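PDB 3KXP: 2-(acetamidomethylene)succinate hydrolase from Mesorhizobium loti, which catalyses the last step of vitamin B6 degradation, hydrolysing (E)-2-(acetamidomethylene)succinate to succinic semialdehyde, acetate, ammonia and carbon dioxide. Local coordinates for residues A[56-61]-A[121-126]; A[68-73]-A[96-101]. All coordinates share one frame; numbering follows the deposited sequence.

Contact 1: A[56-61]-A[121-126]; sequences GRITLN and ADDIAG
Arg57 reaches from the turn before strand 59-65 to helix 117-131 and forms a salt bridge with Asp123. Arg57 NE lies 2.9 Å from Asp123 OD2, with an N-H...O angle of 155°. The oxygen is met on its anti side, slightly out of the carboxylate plane. A second bond to the same oxygen, from Arg57 NH2, is weak at 3.4 Å. The guanidinium and carboxylate planes are 55° apart, so this is not a flat two-pronged pairing. The bend at chi3 (-72°) turns the guanidinium across the helix surface. One of its faces then rests on Asp122, with Asp122 CB 3.4 Å from Arg57 CZ. Asp122 OD2 lies well out of the guanidinium plane, and no N-H of Arg57 points at it; the opposite charges are merely near each other. A water joins the two groups instead. It accepts from Arg57 NH1 and donates to Asp122 OD2, each at 2.9 Å. Asp122 OD1 is held by Lys154 and Tyr155.

Ile58 follows and is buried. Its CG2 branch lies 3.5 Å from Asp123 OD2, so the oxygen that takes the arginine bonds also has a methyl group against it. Asp123 OD1 pairs with Arg103. The carboxylate thus sits between two arginines, which would probably favour its charged form. Leu60, already in the strand, adds a looser apolar contact, with its CD1 4.4 Å from Asp123 CB.

The contact is polar at the turn and apolar where the strand begins. It joins the turn between the antiparallel strands 49-54 and 59-65 to a helix packed on the central sheet, an arrangement that belongs to the alpha/beta hydrolase fold.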
loop_
_atom_site.group_PDB
_atom_site.type_symbol
_atom_site.label_atom_id
_atom_site.label_comp_id
_atom_site.label_asym_id
_atom_site.label_seq_id
_atom_site.Cartn_x
_atom_site.Cartn_y
_atom_site.Cartn_z
ATOM N N GLY A 56 17.387 26.402 12.848
ATOM C CA GLY A 56 17.777 26.548 14.236
ATOM C C GLY A 56 18.895 25.624 14.661
ATOM O O GLY A 56 20.049 26.033 14.762
ATOM N N ARG A 57 18.549 24.368 14.914
ATOM C CA ARG A 57 19.522 23.378 15.351
ATOM C C ARG A 57 20.643 23.197 14.335
ATOM O O ARG A 57 21.722 22.718 14.678
ATOM C CB ARG A 57 18.813 22.040 15.620
ATOM C CG ARG A 57 17.772 21.660 14.567
ATOM C CD ARG A 57 16.985 20.390 14.929
ATOM N NE ARG A 57 17.789 19.173 14.818
ATOM C CZ ARG A 57 18.346 18.545 15.845
ATOM N NH1 ARG A 57 18.188 19.011 17.075
ATOM N NH2 ARG A 57 19.071 17.453 15.643
ATOM N N ILE A 58 20.395 23.601 13.092
ATOM C CA ILE A 58 21.389 23.465 12.032
ATOM C C ILE A 58 20.860 24.114 10.757
ATOM O O ILE A 58 19.701 24.517 10.699
ATOM C CB ILE A 58 21.699 21.958 11.755
ATOM C CG1 ILE A 58 22.805 21.820 10.710
ATOM C CG2 ILE A 58 20.442 21.241 11.267
ATOM C CD1 ILE A 58 23.251 20.390 10.469
ATOM N N THR A 59 21.714 24.228 9.744
ATOM C CA THR A 59 21.312 24.805 8.470
ATOM C C THR A 59 21.419 23.714 7.410
ATOM O O THR A 59 22.440 23.019 7.317
ATOM C CB THR A 59 22.216 26.006 8.083
ATOM O OG1 THR A 59 22.083 27.038 9.073
ATOM C CG2 THR A 59 21.820 26.567 6.708
ATOM N N LEU A 60 20.364 23.565 6.611
ATOM C CA LEU A 60 20.334 22.540 5.575
ATOM C C LEU A 60 20.109 23.119 4.194
ATOM O O LEU A 60 19.427 24.126 4.049
ATOM C CB LEU A 60 19.218 21.534 5.868
ATOM C CG LEU A 60 19.293 20.782 7.196
ATOM C CD1 LEU A 60 18.040 19.934 7.385
ATOM C CD2 LEU A 60 20.539 19.918 7.219
ATOM N N ASN A 61 20.684 22.481 3.179
ATOM C CA ASN A 61 20.499 22.919 1.800
ATOM C C ASN A 61 19.320 22.133 1.222
ATOM O O ASN A 61 19.191 20.933 1.474
ATOM C CB ASN A 61 21.752 22.637 0.968
ATOM C CG ASN A 61 21.618 23.123 -0.463
ATOM O OD1 ASN A 61 21.391 24.305 -0.698
ATOM N ND2 ASN A 61 21.752 22.209 -1.427
ATOM N N ALA A 121 16.396 12.618 12.592
ATOM C CA ALA A 121 14.950 12.705 12.778
ATOM C C ALA A 121 14.538 14.097 13.270
ATOM O O ALA A 121 13.561 14.675 12.782
ATOM C CB ALA A 121 14.481 11.631 13.764
ATOM N N ASP A 122 15.283 14.631 14.235
ATOM C CA ASP A 122 14.976 15.953 14.753
ATOM C C ASP A 122 15.188 16.998 13.660
ATOM O O ASP A 122 14.482 18.012 13.621
ATOM C CB ASP A 122 15.838 16.280 15.980
ATOM C CG ASP A 122 15.527 15.382 17.176
ATOM O OD1 ASP A 122 14.388 14.872 17.268
ATOM O OD2 ASP A 122 16.418 15.195 18.032
ATOM N N ASP A 123 16.148 16.756 12.767
ATOM C CA ASP A 123 16.393 17.695 11.671
ATOM C C ASP A 123 15.148 17.820 10.811
ATOM O O ASP A 123 14.813 18.908 10.350
ATOM C CB ASP A 123 17.544 17.226 10.780
ATOM C CG ASP A 123 18.901 17.535 11.362
ATOM O OD1 ASP A 123 19.896 17.005 10.829
ATOM O OD2 ASP A 123 18.979 18.305 12.342
ATOM N N ILE A 124 14.470 16.695 10.595
ATOM C CA ILE A 124 13.263 16.661 9.771
ATOM C C ILE A 124 12.119 17.444 10.414
ATOM O O ILE A 124 11.443 18.222 9.748
ATOM C CB ILE A 124 12.826 15.190 9.501
ATOM C CG1 ILE A 124 13.945 14.475 8.735
ATOM C CG2 ILE A 124 11.511 15.151 8.712
ATOM C CD1 ILE A 124 13.657 13.034 8.387
ATOM N N ALA A 125 11.905 17.232 11.706
ATOM C CA ALA A 125 10.857 17.949 12.423
ATOM C C ALA A 125 11.155 19.445 12.339
ATOM O O ALA A 125 10.283 20.251 11.999
ATOM C CB ALA A 125 10.828 17.506 13.873
ATOM N N GLY A 126 12.400 19.809 12.646
ATOM C CA GLY A 126 12.796 21.201 12.595
ATOM C C GLY A 126 12.490 21.829 11.250
ATOM O O GLY A 126 11.957 22.931 11.178
HETATM O O HOH W 1 18.481 16.966 19.109
#

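Contact 2: A[68-73]-A[96-101]; sequences GPLMLF and TTIAVD
Thr96 meets the 68-73 segment with both side chain and backbone. Its hydroxyl stands beside its own backbone N (chi1 -66°), which aims OG1 at the turn before strand 70-74. Thr96 OG1 donates to Gly68 O at 2.8 Å, while Thr96 N donates to Pro69 O. From here the strands run parallel, and the backbone bonds continue through Met71 and Phe73 to Val100.

Leu70, Leu72, Thr96 and Ile98 share one face of the sheet. With CG anti to the backbone N (chi1 -177°), Leu70 carries CD1 over toward the neighbouring strand, 3.9 Å from Ile98 CD1. The two side chains cross at a slant. Leu72 and Ile98 instead lie side by side, pointing the same way, with Leu72 CD2 3.7 Å from Ile98 CB.

On the other face, Phe73 has its ring turned back toward Thr97, and Phe73 CE1 is 3.9 Å from Thr97 CB. Ile98 O lies at the ring edge. Phe73 CB also approaches Ala99 CB at 4.3 Å. Helix 85-89 covers this side through Leu87 and Met88.

A water donates to Phe73 O, 2.7 Å away, and to Val100 O, bridging the two carbonyl oxygens. The chemistry is that of buried parallel strands: backbone bonds fix the register, mostly carbon-to-carbon packing fills both faces, the Thr96 hydroxyl extends the bonding into the preceding turn, and the Thr97 hydroxyl bonds to Lys65 O on strand 59-65.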
loop_
_atom_site.group_PDB
_atom_site.type_symbol
_atom_site.label_atom_id
_atom_site.label_comp_id
_atom_site.label_asym_id
_atom_site.label_seq_id
_atom_site.Cartn_x
_atom_site.Cartn_y
_atom_site.Cartn_z
ATOM N N GLY A 68 1.530 23.049 -3.586
ATOM C CA GLY A 68 0.577 22.055 -3.131
ATOM C C GLY A 68 1.075 21.470 -1.830
ATOM O O GLY A 68 2.027 21.997 -1.251
ATOM N N PRO A 69 0.458 20.387 -1.332
ATOM C CA PRO A 69 0.906 19.781 -0.076
ATOM C C PRO A 69 2.414 19.528 -0.100
ATOM O O PRO A 69 3.002 19.293 -1.159
ATOM C CB PRO A 69 0.094 18.490 -0.013
ATOM C CG PRO A 69 -1.179 18.874 -0.702
ATOM C CD PRO A 69 -0.673 19.638 -1.903
ATOM N N LEU A 70 3.037 19.575 1.069
ATOM C CA LEU A 70 4.469 19.374 1.163
ATOM C C LEU A 70 4.913 17.913 1.078
ATOM O O LEU A 70 4.345 17.032 1.729
ATOM C CB LEU A 70 4.987 19.985 2.461
ATOM C CG LEU A 70 6.502 19.921 2.668
ATOM C CD1 LEU A 70 7.202 20.731 1.577
ATOM C CD2 LEU A 70 6.850 20.456 4.055
HETATM N N MSE A 71 5.939 17.671 0.268
HETATM C CA MSE A 71 6.501 16.338 0.103
HETATM C C MSE A 71 8.023 16.454 0.131
HETATM O O MSE A 71 8.629 17.012 -0.784
HETATM C CB MSE A 71 6.048 15.733 -1.217
HETATM C CG MSE A 71 6.371 14.264 -1.339
HETATM SE SE MSE A 71 5.609 13.491 -2.939
HETATM C CE MSE A 71 3.778 13.302 -2.335
ATOM N N LEU A 72 8.635 15.922 1.187
ATOM C CA LEU A 72 10.087 15.991 1.360
ATOM C C LEU A 72 10.810 14.707 0.952
ATOM O O LEU A 72 10.340 13.608 1.244
ATOM C CB LEU A 72 10.408 16.325 2.819
ATOM C CG LEU A 72 9.734 17.603 3.328
ATOM C CD1 LEU A 72 9.995 17.784 4.812
ATOM C CD2 LEU A 72 10.255 18.800 2.539
ATOM N N PHE A 73 11.957 14.853 0.289
ATOM C CA PHE A 73 12.735 13.704 -0.157
ATOM C C PHE A 73 14.114 13.637 0.513
ATOM O O PHE A 73 14.868 14.611 0.492
ATOM C CB PHE A 73 12.921 13.749 -1.670
ATOM C CG PHE A 73 11.639 13.692 -2.456
ATOM C CD1 PHE A 73 10.767 14.777 -2.484
ATOM C CD2 PHE A 73 11.338 12.582 -3.231
ATOM C CE1 PHE A 73 9.620 14.758 -3.283
ATOM C CE2 PHE A 73 10.188 12.554 -4.034
ATOM C CZ PHE A 73 9.334 13.642 -4.059
ATOM N N THR A 96 4.379 20.431 -3.423
ATOM C CA THR A 96 5.547 21.285 -3.258
ATOM C C THR A 96 6.632 20.260 -2.912
ATOM O O THR A 96 6.733 19.804 -1.769
ATOM C CB THR A 96 5.382 22.271 -2.070
ATOM O OG1 THR A 96 4.326 23.202 -2.356
ATOM C CG2 THR A 96 6.676 23.040 -1.833
ATOM N N THR A 97 7.409 19.871 -3.916
ATOM C CA THR A 97 8.467 18.889 -3.736
ATOM C C THR A 97 9.785 19.532 -3.322
ATOM O O THR A 97 10.308 20.412 -4.012
ATOM C CB THR A 97 8.709 18.097 -5.035
ATOM O OG1 THR A 97 9.185 18.985 -6.055
ATOM C CG2 THR A 97 7.420 17.443 -5.506
ATOM N N ILE A 98 10.330 19.078 -2.200
ATOM C CA ILE A 98 11.591 19.603 -1.705
ATOM C C ILE A 98 12.529 18.469 -1.312
ATOM O O ILE A 98 12.184 17.623 -0.482
ATOM C CB ILE A 98 11.376 20.527 -0.478
ATOM C CG1 ILE A 98 10.503 21.728 -0.876
ATOM C CG2 ILE A 98 12.717 21.008 0.045
ATOM C CD1 ILE A 98 10.257 22.756 0.237
ATOM N N ALA A 99 13.709 18.446 -1.924
ATOM C CA ALA A 99 14.710 17.431 -1.617
ATOM C C ALA A 99 15.670 18.059 -0.614
ATOM O O ALA A 99 16.055 19.217 -0.764
ATOM C CB ALA A 99 15.456 17.023 -2.881
ATOM N N VAL A 100 16.066 17.302 0.398
ATOM C CA VAL A 100 16.947 17.835 1.431
ATOM C C VAL A 100 18.322 17.197 1.514
ATOM O O VAL A 100 18.449 15.973 1.594
ATOM C CB VAL A 100 16.307 17.680 2.841
ATOM C CG1 VAL A 100 17.192 18.308 3.891
ATOM C CG2 VAL A 100 14.915 18.287 2.856
ATOM N N ASP A 101 19.356 18.030 1.496
ATOM C CA ASP A 101 20.707 17.523 1.662
ATOM C C ASP A 101 20.734 17.333 3.165
ATOM O O ASP A 101 20.550 18.291 3.914
ATOM C CB ASP A 101 21.743 18.567 1.239
ATOM C CG ASP A 101 21.977 18.575 -0.255
ATOM O OD1 ASP A 101 22.687 19.477 -0.749
ATOM O OD2 ASP A 101 21.455 17.662 -0.936
HETATM O O HOH W 2 17.437 14.252 -0.358
#

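How the contacts relate
The centres of contacts 1 and 2 lie about 14 Å apart, and both reach the mixed central sheet. Strand 59-65 of contact 1 is the sheet neighbour of strand 96-100 of contact 2. They touch directly: Asn61 O and Asp101 N, 2.9 Å apart, probably form a hydrogen bond, and Leu60 packs on Val100. In chain order the segments run 56-61, 68-73, 96-101 and 121-126, so contact 2 falls between the two halves of contact 1. Contact 2 closes the beta-alpha-beta unit of strand 70-74, helix 85-89 and strand 96-100. Contact 1 then ties helix 117-131 back to the antiparallel edge. Between them, the antiparallel pairing of strands 59-65 and 96-100 is where that edge meets the parallel part of the alpha/beta hydrolase sheet.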